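Local coordinates for Serine/threonine-protein kinase pelle (Drosophila melanogaster, PDB 1D2Z) that acts as a Toll-pathway serine/threonine kinase in embryonic dorsoventral patterning, represented here by the death domain through which it binds Tube, at residues V77-K85 and I96-Y107. Numbering follows the deposited sequence.
Sequences VQTLFALFK and IKDYVSEDLHKY
A chi1 of -172° turns the F81 ring away from its own backbone N and into the chain that follows helix 90-95, while chi1 of 56° at I96 sets CG1 between the backbone N and the carbonyl carbon, and its extended chi2 carries CD1 to helix 77-86. I96 CD1 lies in the plane of the F81 ring at its edge, 4.0 Å from F81 CD1, and also meets the edge of F84, 3.7 Å from F84 CE2. V100 covers one face of F81 with CG1; its other methyl, CG2, packs 3.8 Å from V77 CG1. At the far rim of the ring, F81 CE2 stands 3.8 Å from L104 CB. Cut back to an alanine, F81 would lose the ring that meets all three, probably opening a gap between I96, V100 and L104. K85 lays CE over the face of Y107 in a CH-pi contact, 4.0 Å from the ring centroid. No direct hydrogen bond joins the segments, but one water accepts from both Q78 NE2 (2.8 Å) and S101 N (3.0 Å). The C-terminal chain thus closes over one side of helix 77-86 in the six-helix death-domain bundle, where L24 of helix 18-31 touches F84 and I96, and M93 of helix 90-95 touches F81, F84 and K85.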
ATOM      1  N   VAL A  77       2.554  -9.231 -11.054  1.00 30.27           N
ATOM      2  CA  VAL A  77       3.327 -10.451 -11.222  1.00 30.27           C
ATOM      3  C   VAL A  77       4.487 -10.183 -12.181  1.00 29.82           C
ATOM      4  O   VAL A  77       5.571 -10.737 -12.015  1.00 30.76           O
ATOM      5  CB  VAL A  77       2.450 -11.620 -11.750  1.00 31.69           C
ATOM      6  CG1 VAL A  77       3.288 -12.865 -11.924  1.00 31.60           C
ATOM      7  CG2 VAL A  77       1.326 -11.912 -10.775  1.00 31.89           C
ATOM      8  N   GLN A  78       4.274  -9.313 -13.165  1.00 30.50           N
ATOM      9  CA  GLN A  78       5.347  -8.999 -14.107  1.00 31.28           C
ATOM     10  C   GLN A  78       6.517  -8.334 -13.376  1.00 31.27           C
ATOM     11  O   GLN A  78       7.679  -8.666 -13.620  1.00 32.15           O
ATOM     12  CB  GLN A  78       4.850  -8.100 -15.243  1.00 33.28           C
ATOM     13  CG  GLN A  78       5.920  -7.830 -16.292  1.00 36.97           C
ATOM     14  CD  GLN A  78       5.433  -6.965 -17.434  1.00 39.81           C
ATOM     15  OE1 GLN A  78       5.965  -5.885 -17.676  1.00 42.55           O
ATOM     16  NE2 GLN A  78       4.428  -7.445 -18.155  1.00 39.18           N
ATOM     17  N   THR A  79       6.209  -7.425 -12.456  1.00 29.16           N
ATOM     18  CA  THR A  79       7.252  -6.743 -11.694  1.00 29.87           C
ATOM     19  C   THR A  79       7.991  -7.753 -10.814  1.00 28.01           C
ATOM     20  O   THR A  79       9.207  -7.673 -10.659  1.00 27.09           O
ATOM     21  CB  THR A  79       6.667  -5.573 -10.869  1.00 29.39           C
ATOM     22  OG1 THR A  79       6.063  -4.637 -11.771  1.00 28.11           O
ATOM     23  CG2 THR A  79       7.761  -4.847 -10.083  1.00 29.74           C
ATOM     24  N   LEU A  80       7.256  -8.741 -10.304  1.00 29.27           N
ATOM     25  CA  LEU A  80       7.838  -9.803  -9.484  1.00 30.14           C
ATOM     26  C   LEU A  80       8.777 -10.638 -10.372  1.00 30.49           C
ATOM     27  O   LEU A  80       9.872 -11.023  -9.953  1.00 29.63           O
ATOM     28  CB  LEU A  80       6.731 -10.690  -8.903  1.00 29.02           C
ATOM     29  CG  LEU A  80       7.181 -11.867  -8.034  1.00 28.70           C
ATOM     30  CD1 LEU A  80       7.918 -11.360  -6.779  1.00 29.57           C
ATOM     31  CD2 LEU A  80       5.966 -12.693  -7.644  1.00 26.53           C
ATOM     32  N   PHE A  81       8.333 -10.901 -11.598  1.00 30.95           N
ATOM     33  CA  PHE A  81       9.106 -11.652 -12.587  1.00 32.80           C
ATOM     34  C   PHE A  81      10.439 -10.920 -12.833  1.00 35.11           C
ATOM     35  O   PHE A  81      11.510 -11.532 -12.803  1.00 35.16           O
ATOM     36  CB  PHE A  81       8.288 -11.754 -13.881  1.00 33.46           C
ATOM     37  CG  PHE A  81       8.876 -12.674 -14.921  1.00 37.81           C
ATOM     38  CD1 PHE A  81       8.692 -14.055 -14.838  1.00 37.07           C
ATOM     39  CD2 PHE A  81       9.578 -12.156 -16.009  1.00 38.18           C
ATOM     40  CE1 PHE A  81       9.195 -14.908 -15.830  1.00 37.15           C
ATOM     41  CE2 PHE A  81      10.085 -13.000 -17.007  1.00 40.25           C
ATOM     42  CZ  PHE A  81       9.891 -14.378 -16.915  1.00 38.05           C
ATOM     43  N   ALA A  82      10.366  -9.599 -13.011  1.00 34.30           N
ATOM     44  CA  ALA A  82      11.552  -8.771 -13.241  1.00 34.36           C
ATOM     45  C   ALA A  82      12.516  -8.794 -12.055  1.00 33.69           C
ATOM     46  O   ALA A  82      13.739  -8.779 -12.239  1.00 33.40           O
ATOM     47  CB  ALA A  82      11.143  -7.331 -13.563  1.00 36.24           C
ATOM     48  N   LEU A  83      11.972  -8.826 -10.838  1.00 32.74           N
ATOM     49  CA  LEU A  83      12.799  -8.876  -9.636  1.00 30.90           C
ATOM     50  C   LEU A  83      13.566 -10.191  -9.613  1.00 33.14           C
ATOM     51  O   LEU A  83      14.762 -10.219  -9.320  1.00 31.91           O
ATOM     52  CB  LEU A  83      11.947  -8.752  -8.372  1.00 29.66           C
ATOM     53  CG  LEU A  83      12.660  -8.967  -7.026  1.00 31.12           C
ATOM     54  CD1 LEU A  83      13.773  -7.937  -6.820  1.00 31.39           C
ATOM     55  CD2 LEU A  83      11.651  -8.895  -5.885  1.00 29.94           C
ATOM     56  N   PHE A  84      12.862 -11.285  -9.893  1.00 32.76           N
ATOM     57  CA  PHE A  84      13.488 -12.600  -9.924  1.00 34.08           C
ATOM     58  C   PHE A  84      14.589 -12.586 -10.987  1.00 34.01           C
ATOM     59  O   PHE A  84      15.695 -13.082 -10.758  1.00 31.63           O
ATOM     60  CB  PHE A  84      12.454 -13.682 -10.264  1.00 32.48           C
ATOM     61  CG  PHE A  84      11.432 -13.919  -9.186  1.00 32.50           C
ATOM     62  CD1 PHE A  84      11.725 -13.649  -7.851  1.00 27.36           C
ATOM     63  CD2 PHE A  84      10.183 -14.456  -9.505  1.00 31.68           C
ATOM     64  CE1 PHE A  84      10.790 -13.918  -6.845  1.00 27.86           C
ATOM     65  CE2 PHE A  84       9.244 -14.729  -8.511  1.00 30.94           C
ATOM     66  CZ  PHE A  84       9.546 -14.459  -7.178  1.00 26.57           C
ATOM     67  N   LYS A  85      14.285 -11.976 -12.130  1.00 35.86           N
ATOM     68  CA  LYS A  85      15.236 -11.889 -13.236  1.00 40.23           C
ATOM     69  C   LYS A  85      16.506 -11.155 -12.813  1.00 41.28           C
ATOM     70  O   LYS A  85      17.616 -11.603 -13.115  1.00 40.46           O
ATOM     71  CB  LYS A  85      14.599 -11.189 -14.440  1.00 40.95           C
ATOM     72  CG  LYS A  85      15.498 -11.120 -15.672  1.00 43.26           C
ATOM     73  CD  LYS A  85      14.814 -10.394 -16.819  1.00 44.29           C
ATOM     74  CE  LYS A  85      15.707 -10.321 -18.063  1.00 46.96           C
ATOM     75  NZ  LYS A  85      16.923  -9.475 -17.875  1.00 47.16           N
ATOM     76  N   ILE A  96       6.167 -18.841 -12.123  1.00 31.02           N
ATOM     77  CA  ILE A  96       5.131 -17.849 -12.403  1.00 31.04           C
ATOM     78  C   ILE A  96       5.021 -17.482 -13.883  1.00 32.61           C
ATOM     79  O   ILE A  96       4.345 -16.512 -14.232  1.00 30.45           O
ATOM     80  CB  ILE A  96       5.336 -16.539 -11.585  1.00 32.99           C
ATOM     81  CG1 ILE A  96       6.725 -15.949 -11.842  1.00 29.90           C
ATOM     82  CG2 ILE A  96       5.098 -16.797 -10.107  1.00 28.64           C
ATOM     83  CD1 ILE A  96       6.880 -14.516 -11.333  1.00 31.83           C
ATOM     84  N   LYS A  97       5.638 -18.280 -14.753  1.00 30.98           N
ATOM     85  CA  LYS A  97       5.608 -18.002 -16.191  1.00 34.24           C
ATOM     86  C   LYS A  97       4.205 -17.949 -16.778  1.00 32.96           C
ATOM     87  O   LYS A  97       3.948 -17.191 -17.707  1.00 32.00           O
ATOM     88  CB  LYS A  97       6.443 -19.029 -16.968  1.00 33.01           C
ATOM     89  CG  LYS A  97       5.826 -20.420 -17.043  1.00 36.97           C
ATOM     90  CD  LYS A  97       6.775 -21.424 -17.696  1.00 37.39           C
ATOM     91  CE  LYS A  97       6.244 -22.850 -17.583  1.00 38.37           C
ATOM     92  NZ  LYS A  97       4.924 -23.018 -18.279  1.00 41.44           N
ATOM     93  N   ASP A  98       3.294 -18.724 -16.198  1.00 33.95           N
ATOM     94  CA  ASP A  98       1.919 -18.796 -16.684  1.00 36.34           C
ATOM     95  C   ASP A  98       1.052 -17.573 -16.376  1.00 37.58           C
ATOM     96  O   ASP A  98      -0.051 -17.441 -16.913  1.00 36.98           O
ATOM     97  CB  ASP A  98       1.256 -20.077 -16.162  1.00 35.74           C
ATOM     98  CG  ASP A  98       2.077 -21.328 -16.473  1.00 36.29           C
ATOM     99  OD1 ASP A  98       2.634 -21.416 -17.590  1.00 35.60           O
ATOM    100  OD2 ASP A  98       2.169 -22.221 -15.602  1.00 34.26           O
ATOM    101  N   TYR A  99       1.562 -16.673 -15.537  1.00 38.46           N
ATOM    102  CA  TYR A  99       0.835 -15.458 -15.156  1.00 38.00           C
ATOM    103  C   TYR A  99       1.515 -14.215 -15.712  1.00 39.81           C
ATOM    104  O   TYR A  99       1.234 -13.089 -15.297  1.00 39.82           O
ATOM    105  CB  TYR A  99       0.729 -15.376 -13.639  1.00 35.89           C
ATOM    106  CG  TYR A  99      -0.063 -16.514 -13.053  1.00 36.13           C
ATOM    107  CD1 TYR A  99      -1.451 -16.435 -12.946  1.00 37.67           C
ATOM    108  CD2 TYR A  99       0.567 -17.688 -12.645  1.00 33.22           C
ATOM    109  CE1 TYR A  99      -2.196 -17.501 -12.452  1.00 38.02           C
ATOM    110  CE2 TYR A  99      -0.165 -18.759 -12.151  1.00 36.67           C
ATOM    111  CZ  TYR A  99      -1.548 -18.660 -12.057  1.00 35.69           C
ATOM    112  OH  TYR A  99      -2.281 -19.717 -11.580  1.00 35.30           O
ATOM    113  N   VAL A 100       2.413 -14.446 -16.659  1.00 40.23           N
ATOM    114  CA  VAL A 100       3.174 -13.397 -17.319  1.00 43.50           C
ATOM    115  C   VAL A 100       3.084 -13.680 -18.820  1.00 45.92           C
ATOM    116  O   VAL A 100       2.794 -14.811 -19.223  1.00 44.67           O
ATOM    117  CB  VAL A 100       4.655 -13.442 -16.853  1.00 45.11           C
ATOM    118  CG1 VAL A 100       5.515 -12.564 -17.706  1.00 46.39           C
ATOM    119  CG2 VAL A 100       4.762 -13.013 -15.392  1.00 45.12           C
ATOM    120  N   SER A 101       3.293 -12.651 -19.640  1.00 48.17           N
ATOM    121  CA  SER A 101       3.238 -12.795 -21.094  1.00 49.76           C
ATOM    122  C   SER A 101       4.284 -13.775 -21.611  1.00 49.77           C
ATOM    123  O   SER A 101       5.429 -13.779 -21.152  1.00 47.55           O
ATOM    124  CB  SER A 101       3.432 -11.437 -21.774  1.00 49.98           C
ATOM    125  OG  SER A 101       3.539 -11.590 -23.178  1.00 54.28           O
ATOM    126  N   GLU A 102       3.877 -14.593 -22.580  1.00 53.20           N
ATOM    127  CA  GLU A 102       4.750 -15.596 -23.190  1.00 56.27           C
ATOM    128  C   GLU A 102       6.008 -14.987 -23.799  1.00 56.30           C
ATOM    129  O   GLU A 102       7.047 -15.640 -23.864  1.00 55.36           O
ATOM    130  CB  GLU A 102       3.994 -16.376 -24.270  1.00 58.35           C
ATOM    131  CG  GLU A 102       2.794 -17.154 -23.762  1.00 63.17           C
ATOM    132  CD  GLU A 102       2.077 -17.932 -24.862  1.00 66.60           C
ATOM    133  OE1 GLU A 102       2.314 -17.654 -26.061  1.00 65.84           O
ATOM    134  OE2 GLU A 102       1.266 -18.821 -24.521  1.00 68.31           O
ATOM    135  N   ASP A 103       5.901 -13.738 -24.244  1.00 58.20           N
ATOM    136  CA  ASP A 103       7.020 -13.020 -24.854  1.00 59.95           C
ATOM    137  C   ASP A 103       8.177 -12.799 -23.885  1.00 60.34           C
ATOM    138  O   ASP A 103       9.274 -12.414 -24.301  1.00 60.84           O
ATOM    139  CB  ASP A 103       6.551 -11.668 -25.400  1.00 63.24           C
ATOM    140  CG  ASP A 103       5.415 -11.799 -26.401  1.00 66.53           C
ATOM    141  OD1 ASP A 103       5.397 -12.786 -27.173  1.00 69.67           O
ATOM    142  OD2 ASP A 103       4.538 -10.909 -26.421  1.00 68.12           O
ATOM    143  N   LEU A 104       7.933 -13.034 -22.597  1.00 59.15           N
ATOM    144  CA  LEU A 104       8.966 -12.858 -21.575  1.00 57.86           C
ATOM    145  C   LEU A 104       9.633 -14.176 -21.176  1.00 57.28           C
ATOM    146  O   LEU A 104      10.618 -14.183 -20.439  1.00 56.37           O
ATOM    147  CB  LEU A 104       8.379 -12.167 -20.341  1.00 57.47           C
ATOM    148  CG  LEU A 104       7.757 -10.788 -20.589  1.00 57.72           C
ATOM    149  CD1 LEU A 104       7.182 -10.239 -19.299  1.00 59.45           C
ATOM    150  CD2 LEU A 104       8.795  -9.829 -21.156  1.00 56.61           C
ATOM    151  N   HIS A 105       9.115 -15.284 -21.701  1.00 55.30           N
ATOM    152  CA  HIS A 105       9.650 -16.605 -21.390  1.00 54.66           C
ATOM    153  C   HIS A 105      11.077 -16.843 -21.885  1.00 55.14           C
ATOM    154  O   HIS A 105      11.722 -17.817 -21.490  1.00 52.55           O
ATOM    155  CB  HIS A 105       8.704 -17.694 -21.906  1.00 54.42           C
ATOM    156  CG  HIS A 105       7.369 -17.701 -21.224  1.00 53.95           C
ATOM    157  ND1 HIS A 105       6.392 -18.629 -21.511  1.00 54.07           N
ATOM    158  CD2 HIS A 105       6.851 -16.892 -20.270  1.00 53.26           C
ATOM    159  CE1 HIS A 105       5.329 -18.392 -20.762  1.00 55.29           C
ATOM    160  NE2 HIS A 105       5.581 -17.342 -20.001  1.00 54.56           N
ATOM    161  N   LYS A 106      11.570 -15.937 -22.729  1.00 56.53           N
ATOM    162  CA  LYS A 106      12.926 -16.023 -23.271  1.00 59.11           C
ATOM    163  C   LYS A 106      13.981 -15.830 -22.183  1.00 58.07           C
ATOM    164  O   LYS A 106      15.060 -16.421 -22.235  1.00 57.22           O
ATOM    165  CB  LYS A 106      13.136 -14.952 -24.347  1.00 62.60           C
ATOM    166  CG  LYS A 106      12.313 -15.159 -25.600  1.00 68.44           C
ATOM    167  CD  LYS A 106      12.420 -13.979 -26.555  1.00 71.23           C
ATOM    168  CE  LYS A 106      11.574 -14.212 -27.803  1.00 72.82           C
ATOM    169  NZ  LYS A 106      11.645 -13.074 -28.766  1.00 73.19           N
ATOM    170  N   TYR A 107      13.650 -15.004 -21.194  1.00 57.58           N
ATOM    171  CA  TYR A 107      14.560 -14.694 -20.097  1.00 56.76           C
ATOM    172  C   TYR A 107      14.679 -15.792 -19.042  1.00 55.06           C
ATOM    173  O   TYR A 107      15.570 -15.745 -18.192  1.00 54.88           O
ATOM    174  CB  TYR A 107      14.137 -13.389 -19.425  1.00 58.95           C
ATOM    175  CG  TYR A 107      13.843 -12.263 -20.391  1.00 62.55           C
ATOM    176  CD1 TYR A 107      14.790 -11.857 -21.334  1.00 63.08           C
ATOM    177  CD2 TYR A 107      12.617 -11.599 -20.358  1.00 63.72           C
ATOM    178  CE1 TYR A 107      14.518 -10.811 -22.222  1.00 64.94           C
ATOM    179  CE2 TYR A 107      12.336 -10.558 -21.237  1.00 65.33           C
ATOM    180  CZ  TYR A 107      13.288 -10.167 -22.164  1.00 66.76           C
ATOM    181  OH  TYR A 107      13.006  -9.127 -23.023  1.00 68.90           O
TER
HETATM  182  O   HOH W   1       3.193  -9.760 -19.041  1.00 40.77           O